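Local coordinates for centrosomal protein 120 (Oreochromis niloticus, PDB 6EWH) that probably acts in centriole and cilium formation, the present chain being its second C2 domain (C2B), at residues H19-A24 against Q98-F103; G57-F62 against S73-N78; A142-S147 against G173-L178; T28-L33 against R179-A184; L67-T72 against A89-R94. The protein carries 1 engineered substitution. One frame throughout, in Å; residues are numbered along the deposited sequence.

Interaction 1 of 5, residues H19-A24 against Q98-F103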
# COMPACT_ATOMS: atom_id res chain seq x y z
N HIS A 19 -4.85 13.96 -9.87
CA HIS A 19 -3.54 14.53 -9.62
C HIS A 19 -2.82 14.73 -10.95
O HIS A 19 -2.72 13.79 -11.75
CB HIS A 19 -2.72 13.59 -8.74
CG HIS A 19 -3.36 13.30 -7.42
ND1 HIS A 19 -4.44 12.46 -7.29
CD2 HIS A 19 -3.07 13.74 -6.17
CE1 HIS A 19 -4.80 12.39 -6.02
NE2 HIS A 19 -3.98 13.16 -5.32
N GLN A 20 -2.34 15.95 -11.21
CA GLN A 20 -1.56 16.23 -12.41
C GLN A 20 -0.09 15.96 -12.15
O GLN A 20 0.48 16.46 -11.18
CB GLN A 20 -1.75 17.69 -12.84
CG GLN A 20 -0.88 18.10 -14.05
CD GLN A 20 -1.38 17.52 -15.36
OE1 GLN A 20 -2.58 17.51 -15.64
NE2 GLN A 20 -0.46 17.02 -16.18
N VAL A 21 0.53 15.16 -13.03
CA VAL A 21 1.96 14.87 -12.97
C VAL A 21 2.57 15.26 -14.31
O VAL A 21 2.24 14.68 -15.35
CB VAL A 21 2.25 13.39 -12.65
CG1 VAL A 21 3.76 13.15 -12.62
CG2 VAL A 21 1.61 13.01 -11.33
N GLY A 22 3.45 16.26 -14.29
CA GLY A 22 4.03 16.78 -15.51
C GLY A 22 3.26 17.98 -16.00
O GLY A 22 2.16 18.28 -15.52
N PRO A 23 3.83 18.71 -16.96
CA PRO A 23 3.16 19.91 -17.48
C PRO A 23 1.80 19.56 -18.07
O PRO A 23 1.67 18.62 -18.86
CB PRO A 23 4.13 20.45 -18.53
CG PRO A 23 4.99 19.29 -18.90
CD PRO A 23 5.09 18.43 -17.67
N ALA A 24 0.78 20.33 -17.68
CA ALA A 24 -0.60 19.98 -18.01
C ALA A 24 -0.89 20.03 -19.50
O ALA A 24 -1.85 19.40 -19.95
CB ALA A 24 -1.57 20.88 -17.24
N GLN A 98 5.47 8.37 -20.11
CA GLN A 98 6.88 8.52 -19.76
C GLN A 98 7.05 9.30 -18.47
O GLN A 98 7.88 8.94 -17.63
CB GLN A 98 7.64 9.21 -20.88
CG GLN A 98 7.85 8.34 -22.09
CD GLN A 98 8.45 9.11 -23.24
OE1 GLN A 98 7.89 10.12 -23.68
NE2 GLN A 98 9.59 8.65 -23.74
N ILE A 99 6.32 10.40 -18.32
CA ILE A 99 6.50 11.26 -17.16
C ILE A 99 6.03 10.56 -15.89
O ILE A 99 6.69 10.62 -14.84
CB ILE A 99 5.84 12.63 -17.38
CG1 ILE A 99 6.63 13.42 -18.42
CG2 ILE A 99 5.79 13.42 -16.10
CD1 ILE A 99 8.05 13.70 -17.99
N LEU A 100 4.89 9.86 -15.97
CA LEU A 100 4.39 9.17 -14.79
C LEU A 100 5.29 8.01 -14.40
O LEU A 100 5.56 7.80 -13.21
CB LEU A 100 2.96 8.70 -15.06
CG LEU A 100 2.25 8.00 -13.90
CD1 LEU A 100 2.37 8.84 -12.63
CD2 LEU A 100 0.78 7.75 -14.24
N LYS A 101 5.77 7.24 -15.39
CA LYS A 101 6.69 6.15 -15.10
C LYS A 101 7.95 6.67 -14.43
O LYS A 101 8.41 6.11 -13.43
CB LYS A 101 7.00 5.40 -16.40
CG LYS A 101 7.75 4.08 -16.25
CD LYS A 101 8.02 3.47 -17.63
CE LYS A 101 8.62 2.07 -17.56
NZ LYS A 101 9.99 2.03 -16.95
N ALA A 102 8.50 7.78 -14.94
CA ALA A 102 9.67 8.39 -14.31
C ALA A 102 9.34 8.86 -12.90
O ALA A 102 10.10 8.62 -11.96
CB ALA A 102 10.17 9.55 -15.17
N PHE A 103 8.19 9.53 -12.73
CA PHE A 103 7.77 9.98 -11.41
C PHE A 103 7.72 8.83 -10.42
O PHE A 103 8.30 8.90 -9.33
CB PHE A 103 6.40 10.67 -11.51
CG PHE A 103 5.76 10.96 -10.19
CD1 PHE A 103 6.13 12.07 -9.45
CD2 PHE A 103 4.74 10.15 -9.70
CE1 PHE A 103 5.51 12.35 -8.23
CE2 PHE A 103 4.13 10.43 -8.48
CZ PHE A 103 4.51 11.53 -7.75

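Interaction 2 of 5, residues G57-F62 against S73-N78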
# COMPACT_ATOMS: atom_id res chain seq x y z
N GLY A 57 -11.49 -2.96 22.50
CA GLY A 57 -10.77 -1.81 22.01
C GLY A 57 -9.75 -2.22 20.97
O GLY A 57 -9.23 -1.39 20.21
N SER A 58 -9.44 -3.52 20.93
CA SER A 58 -8.67 -4.10 19.84
C SER A 58 -9.48 -4.01 18.55
O SER A 58 -10.28 -4.90 18.23
CB SER A 58 -8.27 -5.54 20.15
OG SER A 58 -9.39 -6.40 20.10
N GLU A 59 -9.29 -2.91 17.83
CA GLU A 59 -9.85 -2.71 16.51
C GLU A 59 -8.69 -2.28 15.62
O GLU A 59 -8.02 -1.29 15.91
CB GLU A 59 -10.92 -1.62 16.57
CG GLU A 59 -11.45 -1.17 15.25
CD GLU A 59 -12.78 -0.44 15.39
OE1 GLU A 59 -13.78 -1.10 15.75
OE2 GLU A 59 -12.82 0.79 15.14
N PHE A 60 -8.42 -3.05 14.57
CA PHE A 60 -7.19 -2.91 13.80
C PHE A 60 -7.53 -2.49 12.38
O PHE A 60 -8.61 -2.81 11.87
CB PHE A 60 -6.39 -4.22 13.81
CG PHE A 60 -6.14 -4.77 15.19
CD1 PHE A 60 -5.02 -4.39 15.91
CD2 PHE A 60 -7.04 -5.65 15.77
CE1 PHE A 60 -4.79 -4.88 17.19
CE2 PHE A 60 -6.81 -6.15 17.06
CZ PHE A 60 -5.68 -5.76 17.75
N PHE A 61 -6.62 -1.76 11.75
CA PHE A 61 -6.84 -1.31 10.38
C PHE A 61 -5.48 -1.00 9.77
O PHE A 61 -4.47 -0.90 10.48
CB PHE A 61 -7.75 -0.07 10.33
CG PHE A 61 -7.19 1.12 11.07
CD1 PHE A 61 -7.40 1.26 12.43
CD2 PHE A 61 -6.45 2.08 10.39
CE1 PHE A 61 -6.87 2.35 13.12
CE2 PHE A 61 -5.92 3.17 11.07
CZ PHE A 61 -6.13 3.30 12.43
N PHE A 62 -5.46 -0.86 8.45
CA PHE A 62 -4.24 -0.47 7.76
C PHE A 62 -4.29 1.00 7.37
O PHE A 62 -5.34 1.54 7.01
CB PHE A 62 -4.00 -1.35 6.53
CG PHE A 62 -3.88 -2.80 6.88
CD1 PHE A 62 -2.70 -3.31 7.41
CD2 PHE A 62 -4.97 -3.65 6.72
CE1 PHE A 62 -2.61 -4.64 7.77
CE2 PHE A 62 -4.88 -4.99 7.08
CZ PHE A 62 -3.69 -5.49 7.60
N SER A 73 -8.02 1.58 6.05
CA SER A 73 -8.86 0.47 5.64
C SER A 73 -9.95 0.18 6.67
O SER A 73 -10.00 0.76 7.76
CB SER A 73 -8.01 -0.78 5.40
OG SER A 73 -7.59 -1.35 6.64
N GLU A 74 -10.83 -0.75 6.30
CA GLU A 74 -11.98 -1.09 7.14
C GLU A 74 -11.52 -1.78 8.41
O GLU A 74 -10.78 -2.77 8.35
CB GLU A 74 -12.90 -2.01 6.36
CG GLU A 74 -14.09 -2.53 7.14
CD GLU A 74 -15.31 -1.66 6.97
OE1 GLU A 74 -15.16 -0.47 6.61
OE2 GLU A 74 -16.44 -2.17 7.17
N PRO A 75 -11.92 -1.31 9.59
CA PRO A 75 -11.43 -1.92 10.83
C PRO A 75 -11.85 -3.38 10.97
O PRO A 75 -12.91 -3.79 10.49
CB PRO A 75 -12.08 -1.05 11.91
CG PRO A 75 -12.31 0.27 11.24
CD PRO A 75 -12.66 -0.06 9.82
N PHE A 76 -10.99 -4.16 11.61
CA PHE A 76 -11.27 -5.57 11.91
C PHE A 76 -10.79 -5.91 13.31
O PHE A 76 -9.90 -5.27 13.87
CB PHE A 76 -10.67 -6.52 10.85
CG PHE A 76 -9.16 -6.48 10.75
CD1 PHE A 76 -8.52 -5.47 10.07
CD2 PHE A 76 -8.40 -7.48 11.33
CE1 PHE A 76 -7.13 -5.44 9.98
CE2 PHE A 76 -7.01 -7.46 11.24
CZ PHE A 76 -6.39 -6.45 10.56
N HIS A 77 -11.40 -6.95 13.89
CA HIS A 77 -11.12 -7.33 15.27
C HIS A 77 -10.25 -8.57 15.39
O HIS A 77 -9.46 -8.68 16.33
CB HIS A 77 -12.43 -7.54 16.03
CG HIS A 77 -12.25 -8.14 17.40
ND1 HIS A 77 -11.50 -7.55 18.38
CD2 HIS A 77 -12.75 -9.28 17.94
CE1 HIS A 77 -11.53 -8.29 19.47
NE2 HIS A 77 -12.29 -9.35 19.23
N ASN A 78 -10.37 -9.51 14.45
CA ASN A 78 -9.75 -10.83 14.58
C ASN A 78 -8.31 -10.76 14.08
O ASN A 78 -8.00 -11.05 12.93
CB ASN A 78 -10.55 -11.86 13.80
CG ASN A 78 -10.24 -13.28 14.21
OD1 ASN A 78 -9.14 -13.56 14.69
ND2 ASN A 78 -11.20 -14.18 14.02

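Interaction 3 of 5, residues A142-S147 against G173-L178. Engineered in segment 142-147: S147 (natural residue Gly).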
# COMPACT_ATOMS: atom_id res chain seq x y z
N ALA A 142 -2.62 -3.33 -17.80
CA ALA A 142 -2.23 -2.86 -16.48
C ALA A 142 -0.93 -3.52 -16.06
O ALA A 142 -0.59 -4.62 -16.51
CB ALA A 142 -3.32 -3.21 -15.47
N ALA A 143 -0.17 -2.83 -15.21
CA ALA A 143 1.04 -3.37 -14.61
C ALA A 143 0.80 -3.54 -13.11
O ALA A 143 0.28 -2.62 -12.46
CB ALA A 143 2.21 -2.42 -14.82
N THR A 144 1.18 -4.69 -12.56
CA THR A 144 0.90 -4.99 -11.16
C THR A 144 2.10 -5.65 -10.49
O THR A 144 2.72 -6.55 -11.07
CB THR A 144 -0.31 -5.94 -11.02
OG1 THR A 144 -1.47 -5.30 -11.54
CG2 THR A 144 -0.55 -6.30 -9.55
N VAL A 145 2.40 -5.21 -9.28
CA VAL A 145 3.32 -5.90 -8.39
C VAL A 145 2.47 -6.46 -7.26
O VAL A 145 1.79 -5.71 -6.56
CB VAL A 145 4.40 -4.98 -7.83
CG1 VAL A 145 5.27 -5.73 -6.84
CG2 VAL A 145 5.26 -4.45 -8.96
N GLU A 146 2.51 -7.78 -7.08
CA GLU A 146 1.72 -8.43 -6.05
C GLU A 146 2.68 -9.30 -5.26
O GLU A 146 3.45 -10.07 -5.85
CB GLU A 146 0.65 -9.31 -6.70
CG GLU A 146 -0.39 -9.83 -5.75
CD GLU A 146 -1.60 -10.39 -6.49
OE1 GLU A 146 -1.45 -10.78 -7.67
OE2 GLU A 146 -2.69 -10.43 -5.88
N SER A 147 2.67 -9.17 -3.94
CA SER A 147 3.58 -9.97 -3.14
C SER A 147 3.07 -10.07 -1.72
O SER A 147 2.13 -9.38 -1.31
CB SER A 147 5.00 -9.38 -3.17
OG SER A 147 5.94 -10.32 -2.68
N GLY A 173 -0.53 -9.44 2.30
CA GLY A 173 -0.60 -9.51 0.85
C GLY A 173 -1.04 -8.19 0.26
O GLY A 173 -2.09 -7.66 0.62
N VAL A 174 -0.21 -7.60 -0.61
CA VAL A 174 -0.50 -6.31 -1.23
C VAL A 174 -0.32 -6.41 -2.73
O VAL A 174 0.64 -7.03 -3.21
CB VAL A 174 0.42 -5.21 -0.68
CG1 VAL A 174 0.06 -3.84 -1.26
CG2 VAL A 174 0.38 -5.16 0.84
N ALA A 175 -1.21 -5.77 -3.48
CA ALA A 175 -1.03 -5.59 -4.91
C ALA A 175 -1.07 -4.10 -5.21
O ALA A 175 -2.01 -3.40 -4.80
CB ALA A 175 -2.15 -6.29 -5.69
N VAL A 176 -0.06 -3.61 -5.92
CA VAL A 176 -0.05 -2.24 -6.41
C VAL A 176 -0.12 -2.29 -7.93
O VAL A 176 0.60 -3.07 -8.56
CB VAL A 176 1.19 -1.45 -5.94
CG1 VAL A 176 1.17 -1.30 -4.42
CG2 VAL A 176 2.48 -2.13 -6.40
N THR A 177 -1.01 -1.48 -8.51
CA THR A 177 -1.27 -1.55 -9.95
C THR A 177 -1.28 -0.15 -10.56
O THR A 177 -1.76 0.80 -9.95
CB THR A 177 -2.63 -2.24 -10.19
OG1 THR A 177 -2.54 -3.61 -9.82
CG2 THR A 177 -3.06 -2.16 -11.67
N LEU A 178 -0.72 -0.04 -11.76
CA LEU A 178 -0.82 1.17 -12.56
C LEU A 178 -1.44 0.81 -13.90
O LEU A 178 -1.05 -0.18 -14.51
CB LEU A 178 0.57 1.78 -12.78
CG LEU A 178 0.62 3.04 -13.65
CD1 LEU A 178 -0.08 4.21 -12.96
CD2 LEU A 178 2.04 3.40 -14.02

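Interaction 4 of 5, residues T28-L33 against R179-A184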
# COMPACT_ATOMS: atom_id res chain seq x y z
N THR A 28 -1.55 14.67 -20.69
CA THR A 28 -3.00 14.83 -20.69
C THR A 28 -3.78 13.52 -20.62
O THR A 28 -5.00 13.54 -20.76
CB THR A 28 -3.42 15.58 -21.95
OG1 THR A 28 -3.20 14.73 -23.09
CG2 THR A 28 -2.59 16.85 -22.12
N ASP A 29 -3.11 12.38 -20.44
CA ASP A 29 -3.80 11.10 -20.39
C ASP A 29 -4.14 10.73 -18.95
O ASP A 29 -3.45 11.12 -18.01
CB ASP A 29 -2.92 10.01 -21.00
CG ASP A 29 -2.61 10.26 -22.47
OD1 ASP A 29 -3.37 11.00 -23.12
OD2 ASP A 29 -1.60 9.72 -22.96
N MET A 30 -5.23 9.99 -18.78
CA MET A 30 -5.67 9.57 -17.46
C MET A 30 -5.16 8.19 -17.10
O MET A 30 -5.20 7.27 -17.91
CB MET A 30 -7.20 9.57 -17.40
CG MET A 30 -7.80 10.96 -17.56
SD MET A 30 -7.12 12.21 -16.43
CE MET A 30 -7.34 11.41 -14.85
N PHE A 31 -4.68 8.06 -15.86
CA PHE A 31 -4.18 6.82 -15.29
C PHE A 31 -4.80 6.59 -13.93
O PHE A 31 -5.26 7.52 -13.26
CB PHE A 31 -2.65 6.89 -15.11
CG PHE A 31 -1.90 7.08 -16.41
CD1 PHE A 31 -1.71 8.36 -16.94
CD2 PHE A 31 -1.40 5.99 -17.10
CE1 PHE A 31 -1.02 8.53 -18.14
CE2 PHE A 31 -0.73 6.16 -18.30
CZ PHE A 31 -0.53 7.42 -18.81
N VAL A 32 -4.79 5.33 -13.49
CA VAL A 32 -5.25 4.95 -12.16
C VAL A 32 -4.11 4.21 -11.46
O VAL A 32 -3.56 3.25 -12.02
CB VAL A 32 -6.52 4.08 -12.20
CG1 VAL A 32 -6.97 3.73 -10.79
CG2 VAL A 32 -7.62 4.82 -12.94
N LEU A 33 -3.75 4.66 -10.26
CA LEU A 33 -2.77 4.00 -9.41
C LEU A 33 -3.52 3.45 -8.20
O LEU A 33 -4.22 4.21 -7.51
CB LEU A 33 -1.73 5.01 -8.98
CG LEU A 33 -0.69 4.49 -7.99
CD1 LEU A 33 0.18 3.39 -8.62
CD2 LEU A 33 0.20 5.65 -7.54
N ARG A 179 -2.42 1.60 -14.34
CA ARG A 179 -3.01 1.34 -15.65
C ARG A 179 -3.51 2.65 -16.24
O ARG A 179 -3.83 3.59 -15.52
CB ARG A 179 -4.17 0.34 -15.55
CG ARG A 179 -5.32 0.82 -14.69
CD ARG A 179 -6.37 -0.27 -14.51
NE ARG A 179 -7.47 0.20 -13.68
CZ ARG A 179 -8.46 0.97 -14.10
NH1 ARG A 179 -8.51 1.36 -15.37
NH2 ARG A 179 -9.42 1.34 -13.26
N ARG A 180 -3.58 2.69 -17.57
CA ARG A 180 -4.36 3.74 -18.21
C ARG A 180 -5.81 3.58 -17.79
O ARG A 180 -6.31 2.47 -17.60
CB ARG A 180 -4.26 3.62 -19.73
CG ARG A 180 -2.94 4.10 -20.30
CD ARG A 180 -3.03 4.14 -21.83
NE ARG A 180 -1.81 4.60 -22.50
CZ ARG A 180 -1.47 5.88 -22.64
NH1 ARG A 180 -2.23 6.84 -22.13
NH2 ARG A 180 -0.36 6.21 -23.29
N GLU A 181 -6.48 4.71 -17.61
CA GLU A 181 -7.84 4.67 -17.09
C GLU A 181 -8.76 3.88 -18.01
O GLU A 181 -9.67 3.19 -17.54
CB GLU A 181 -8.36 6.08 -16.88
CG GLU A 181 -9.72 6.12 -16.22
CD GLU A 181 -9.99 7.46 -15.60
OE1 GLU A 181 -10.20 8.43 -16.37
OE2 GLU A 181 -9.98 7.55 -14.36
N GLU A 182 -8.53 3.95 -19.32
CA GLU A 182 -9.35 3.24 -20.29
C GLU A 182 -8.94 1.78 -20.48
O GLU A 182 -9.60 1.06 -21.24
CB GLU A 182 -9.36 3.98 -21.63
CG GLU A 182 -8.06 3.88 -22.43
CD GLU A 182 -7.04 4.94 -22.05
OE1 GLU A 182 -7.17 5.56 -20.97
OE2 GLU A 182 -6.11 5.17 -22.85
N VAL A 183 -7.89 1.31 -19.81
CA VAL A 183 -7.45 -0.08 -19.90
C VAL A 183 -7.96 -0.79 -18.66
O VAL A 183 -7.53 -0.50 -17.54
CB VAL A 183 -5.92 -0.18 -20.02
CG1 VAL A 183 -5.48 -1.64 -19.92
CG2 VAL A 183 -5.47 0.42 -21.34
N ALA A 184 -8.89 -1.72 -18.86
CA ALA A 184 -9.52 -2.43 -17.76
C ALA A 184 -8.52 -3.29 -17.01
O ALA A 184 -7.59 -3.85 -17.59
CB ALA A 184 -10.65 -3.31 -18.28
O HOH W 1 0.70 8.98 -22.50
O HOH W 2 -4.69 6.95 -20.66

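Interaction 5 of 5, residues L67-T72 against A89-R94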
# COMPACT_ATOMS: atom_id res chain seq x y z
N LEU A 67 0.39 9.10 -2.59
CA LEU A 67 0.58 10.42 -3.20
C LEU A 67 -0.00 11.54 -2.35
O LEU A 67 -0.72 12.42 -2.82
CB LEU A 67 0.05 10.46 -4.64
CG LEU A 67 0.67 9.47 -5.62
CD1 LEU A 67 0.17 9.74 -7.03
CD2 LEU A 67 2.18 9.50 -5.57
N GLY A 68 0.30 11.50 -1.05
CA GLY A 68 -0.17 12.53 -0.15
C GLY A 68 -1.59 12.39 0.34
O GLY A 68 -2.08 13.28 1.04
N ASN A 69 -2.27 11.31 -0.00
CA ASN A 69 -3.63 11.06 0.48
C ASN A 69 -3.59 10.05 1.62
O ASN A 69 -3.06 8.95 1.45
CB ASN A 69 -4.48 10.48 -0.65
CG ASN A 69 -4.68 11.47 -1.78
OD1 ASN A 69 -5.52 12.35 -1.69
ND2 ASN A 69 -3.88 11.34 -2.83
N ASP A 70 -4.16 10.42 2.77
CA ASP A 70 -4.20 9.51 3.91
C ASP A 70 -5.32 8.50 3.69
O ASP A 70 -6.47 8.88 3.47
CB ASP A 70 -4.45 10.28 5.21
CG ASP A 70 -3.24 11.09 5.65
OD1 ASP A 70 -2.10 10.68 5.38
OD2 ASP A 70 -3.45 12.16 6.27
N ILE A 71 -4.97 7.22 3.73
CA ILE A 71 -5.91 6.14 3.46
C ILE A 71 -5.94 5.20 4.66
O ILE A 71 -4.89 4.78 5.15
CB ILE A 71 -5.55 5.41 2.15
CG1 ILE A 71 -5.73 6.38 0.98
CG2 ILE A 71 -6.37 4.13 1.99
CD1 ILE A 71 -5.11 5.94 -0.32
N THR A 72 -7.14 4.89 5.13
CA THR A 72 -7.33 3.89 6.17
C THR A 72 -8.28 2.82 5.65
O THR A 72 -9.24 3.11 4.93
CB THR A 72 -7.90 4.46 7.47
OG1 THR A 72 -9.20 5.02 7.23
CG2 THR A 72 -6.97 5.54 8.04
N ALA A 89 -7.71 0.99 -2.67
CA ALA A 89 -7.81 2.44 -2.75
C ALA A 89 -7.10 2.86 -4.01
O ALA A 89 -6.03 2.32 -4.33
CB ALA A 89 -7.16 3.14 -1.55
N SER A 90 -7.68 3.80 -4.75
CA SER A 90 -7.16 4.22 -6.05
C SER A 90 -7.16 5.74 -6.15
O SER A 90 -8.06 6.39 -5.63
CB SER A 90 -8.07 3.71 -7.19
OG SER A 90 -8.26 2.30 -7.14
N VAL A 91 -6.17 6.28 -6.86
CA VAL A 91 -6.13 7.70 -7.20
C VAL A 91 -6.05 7.83 -8.71
O VAL A 91 -5.48 6.99 -9.41
CB VAL A 91 -4.96 8.44 -6.52
CG1 VAL A 91 -5.18 8.49 -5.01
CG2 VAL A 91 -3.62 7.78 -6.87
N ARG A 92 -6.62 8.91 -9.23
CA ARG A 92 -6.56 9.22 -10.64
C ARG A 92 -5.42 10.19 -10.91
O ARG A 92 -5.22 11.15 -10.15
CB ARG A 92 -7.87 9.82 -11.14
CG ARG A 92 -9.05 8.86 -11.06
CD ARG A 92 -10.35 9.58 -11.46
NE ARG A 92 -10.43 9.76 -12.91
CZ ARG A 92 -11.00 10.80 -13.51
NH1 ARG A 92 -11.50 11.79 -12.79
NH2 ARG A 92 -11.04 10.85 -14.83
N ILE A 93 -4.68 9.94 -11.98
CA ILE A 93 -3.51 10.75 -12.33
C ILE A 93 -3.64 11.17 -13.79
O ILE A 93 -3.91 10.34 -14.66
CB ILE A 93 -2.20 9.96 -12.10
CG1 ILE A 93 -2.05 9.59 -10.63
CG2 ILE A 93 -1.00 10.79 -12.55
CD1 ILE A 93 -0.98 8.54 -10.38
N ARG A 94 -3.47 12.46 -14.04
CA ARG A 94 -3.41 12.98 -15.40
C ARG A 94 -1.94 13.25 -15.71
O ARG A 94 -1.29 14.03 -15.00
CB ARG A 94 -4.25 14.25 -15.53
CG ARG A 94 -4.43 14.78 -16.95
CD ARG A 94 -5.42 15.94 -16.94
NE ARG A 94 -5.67 16.49 -18.27
CZ ARG A 94 -4.90 17.41 -18.86
NH1 ARG A 94 -3.83 17.89 -18.25
NH2 ARG A 94 -5.22 17.85 -20.07

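Interaction 1 of 5, residues H19-A24 against Q98-F103
V21 O accepts a hydrogen bond from the S95 hydroxyl, and I99 CG2 packs against the same V21 O at 3.8 Å. The rest of the contact is apolar. Segment 19-21 runs almost perpendicular to 98-103, at 96°. V21 CG1 does most of the touching. With CG1 anti to the backbone N (chi1 180°), this methyl of V21 reaches F103 CB at 3.8 Å and lies obliquely against the ring. V21 CG1 is also 4.0 Å from I99 CG2. The other branch, V21 CG2, points to L100, with L100 CD1 at 4.4 Å. At the next residue the backbone itself comes close: G22 CA is 3.8 Å from I99 CG2. The bend here is held from within by Q20, whose NE2 donates to G22 O at 3.0 Å from above the carbonyl plane. The same NE2 is hydrogen-bonded to C27 O, and Q20 OE1 to R94. Polar groups therefore shape the chain around V21, while the attachment to the helix relies on methyl and ring contacts that are largely shielded from water.

Interaction 2 of 5, residues G57-F62 against S73-N78
Segments 57-62 and 73-78 run roughly antiparallel, 157° apart end to end. F60 and F76 form a single hydrogen-bonded pair, with F60 N to F76 O at 2.8 Å and F76 N to F60 O at 2.7 Å. Two residues, E74 and P75, lie between S73 and F76, but only F61 lies between F60 and F62. The second chain is thus one residue longer here. At its start S73 grips F62 twice. S73 N donates to F62 O at 2.8 Å. S73 OG, turned between its own N and carbonyl carbon (chi1 75°), accepts from F62 N at 2.8 Å, so the hydroxyl takes the place of a backbone acceptor. At the far end H77 ND1 gives a nearly straight bond to S58 O, 2.9 Å and 172°, in the ring plane and in the carbonyl plane. S58 OG is hydrogen-bonded to A55 O. F60 CB sits over one face of the F76 ring, toward its rim, 4.1 Å from the centroid, a CH-pi contact. The F62 ring is near parallel to it, but slid aside, with F62 CE2 3.7 Å from F76 CE1. F84 meets both rings. Toward solvent, E59 CG rests on P75 CB at 3.4 Å. Loop 73-78 follows edge strand 69-72 and carries the pairing with strand 60-66 on by a single bridge, at the edge of the four-stranded sheet of the C2 beta sandwich.

Interaction 3 of 5, residues A142-S147 against G173-L178
T144 and T177 meet through their hydroxyls: the two OG1 atoms are 2.6 Å apart and hydrogen-bonded, and either could donate. Both hydroxyls sit beside their own backbone N (both chi1 near -65°), which turns them toward each other across a non-hydrogen-bonded pair. Beside them A142 CB touches T177 CG2 at 4.0 Å. Further along, E146 lays its CG against A175 CB, also at 4.0 Å. The backbone sets this register. The strands are antiparallel, at 171°, and six N-H to O=C bonds join them in three hydrogen-bonded pairs. A143 N donates to L178 O at 2.9 Å, in a nearly straight bond, 177°. V145 pairs with V176 in the same way. S147, an engineered residue replacing glycine, closes the run with V174, and S147 N is 3.0 Å from V174 O. Its side chain lies on the face of A143 and V145 and stays clear of the partner segment. Strand 143-150 is the outermost of its sheet within the chain. Strand 171-180 is bonded on its other side to strand 29-41. Helix 128-133 covers the face of A143 and V145 through L131, and L178 reaches helix 97-105 at L100 and L104.

Interaction 4 of 5, residues T28-L33 against R179-A184
F31 and V32 pair antiparallel with R180 and R179: V32 N donates to R179 O at 2.8 Å, and R179 N to V32 O. The chain then bends, and E181 N bonds M30 O at 2.9 Å from above the carbonyl plane. A type I turn from R180 to V183 follows. R180 runs alongside F31, pointing the same way, ring and guanidinium planes 30° apart, with F31 CZ over one guanidinium face, 3.8 Å from R180 NH1. R180 CG touches F31 CE2 at 3.6 Å. Extended from CG to NE, the arginine reaches D29 and makes a salt bridge, R180 NH1 to D29 OD2 at 3.1 Å. The oxygen lies in the guanidinium plane, but the nitrogen meets it from above the carboxylate plane. The guanidinium has a second acid, D139, at NH2. A water joins R180 NH1, M30 O and E182 OE1, tying the turn to the strand. R179 turns the other way. Its guanidinium lies beside V32, with V32 CG2 over one face, 3.9 Å from R179 NH2. R179 NH1 donates to V183 O at 3.0 Å and makes weak bonds to R180 O and E181 O, so the arginine braces the turn. E181 runs alongside M30, E181 CB to M30 CB 3.7 Å, and its OE2 makes a salt bridge with R92. On the side toward strand 87-95, T28 and D29 both face S95, a classic beta bulge. This is an antiparallel pair inside the six-stranded sheet of the C2 beta sandwich; the last strand ends in a turn held by charged side chains.

Interaction 5 of 5, residues L67-T72 against A89-R94
L67 and I93 meet by apolar contact, their CD1 methyls 3.7 Å apart and the side chains crossing at about a right angle. L67 CG lies anti to its carbonyl carbon (chi1 -59°) and the chain then runs straight on (chi2 -173°), which carries CD1 across to the other strand. The same methyl, L67 CD1, is 4.3 Å from V91 CG2. At the other end I71 covers A89, with I71 CD1 3.7 Å from A89 CB. This detail holds for one of two modelled conformers of I71 and is uncertain for the other.

A mixed contact lies between these two. N69 crosses V91 at a slant, with N69 ND2 3.8 Å from V91 CG1. The amide is not left to the methyl alone: ND2 is hydrogen-bonded to L66 O, across the tight turn that L67 and G68 make. Both turn residues have positive phi, as in a type I' turn. H19 of strand 18-21 packs on the same amide.

Backbone pairing plays no part between the two segments. The nearest CA atoms are 7.5 Å apart, at I71 and A89, too far for neighbouring strands of one sheet. Every second residue points across: L67, N69 and I71 from one side, A89, V91 and I93 from the other. L67 also touches F103, and I93 touches L100, both of helix 97-105. Side chains alternating across a gap between two separately bonded sheets are the mark of a beta sandwich, the fold of C2 domains.

In the fold
Interactions 1, 3, 4 and 5 all reach the six-stranded sheet. Interactions 3 and 4 share strand 171-180, and 4 and 5 use the neighbouring strands 29-41 and 87-95. Interaction 1 is the buried one and joins helix 97-105 to the sheet by apolar contacts. Its L100 also packs on F31 and L178, touching interactions 3 and 4. Interaction 3 is backbone pairing, partly buried. Interaction 4 lies at the surface and adds charge and water. Interaction 5, near the surface, joins the two sheets by side chains alone. Interaction 2, partly buried, joins a loop to strand 60-66 of the four-stranded sheet and mixes backbone bonds with aromatic rings. Its centre lies about 35 Å from that of interaction 1.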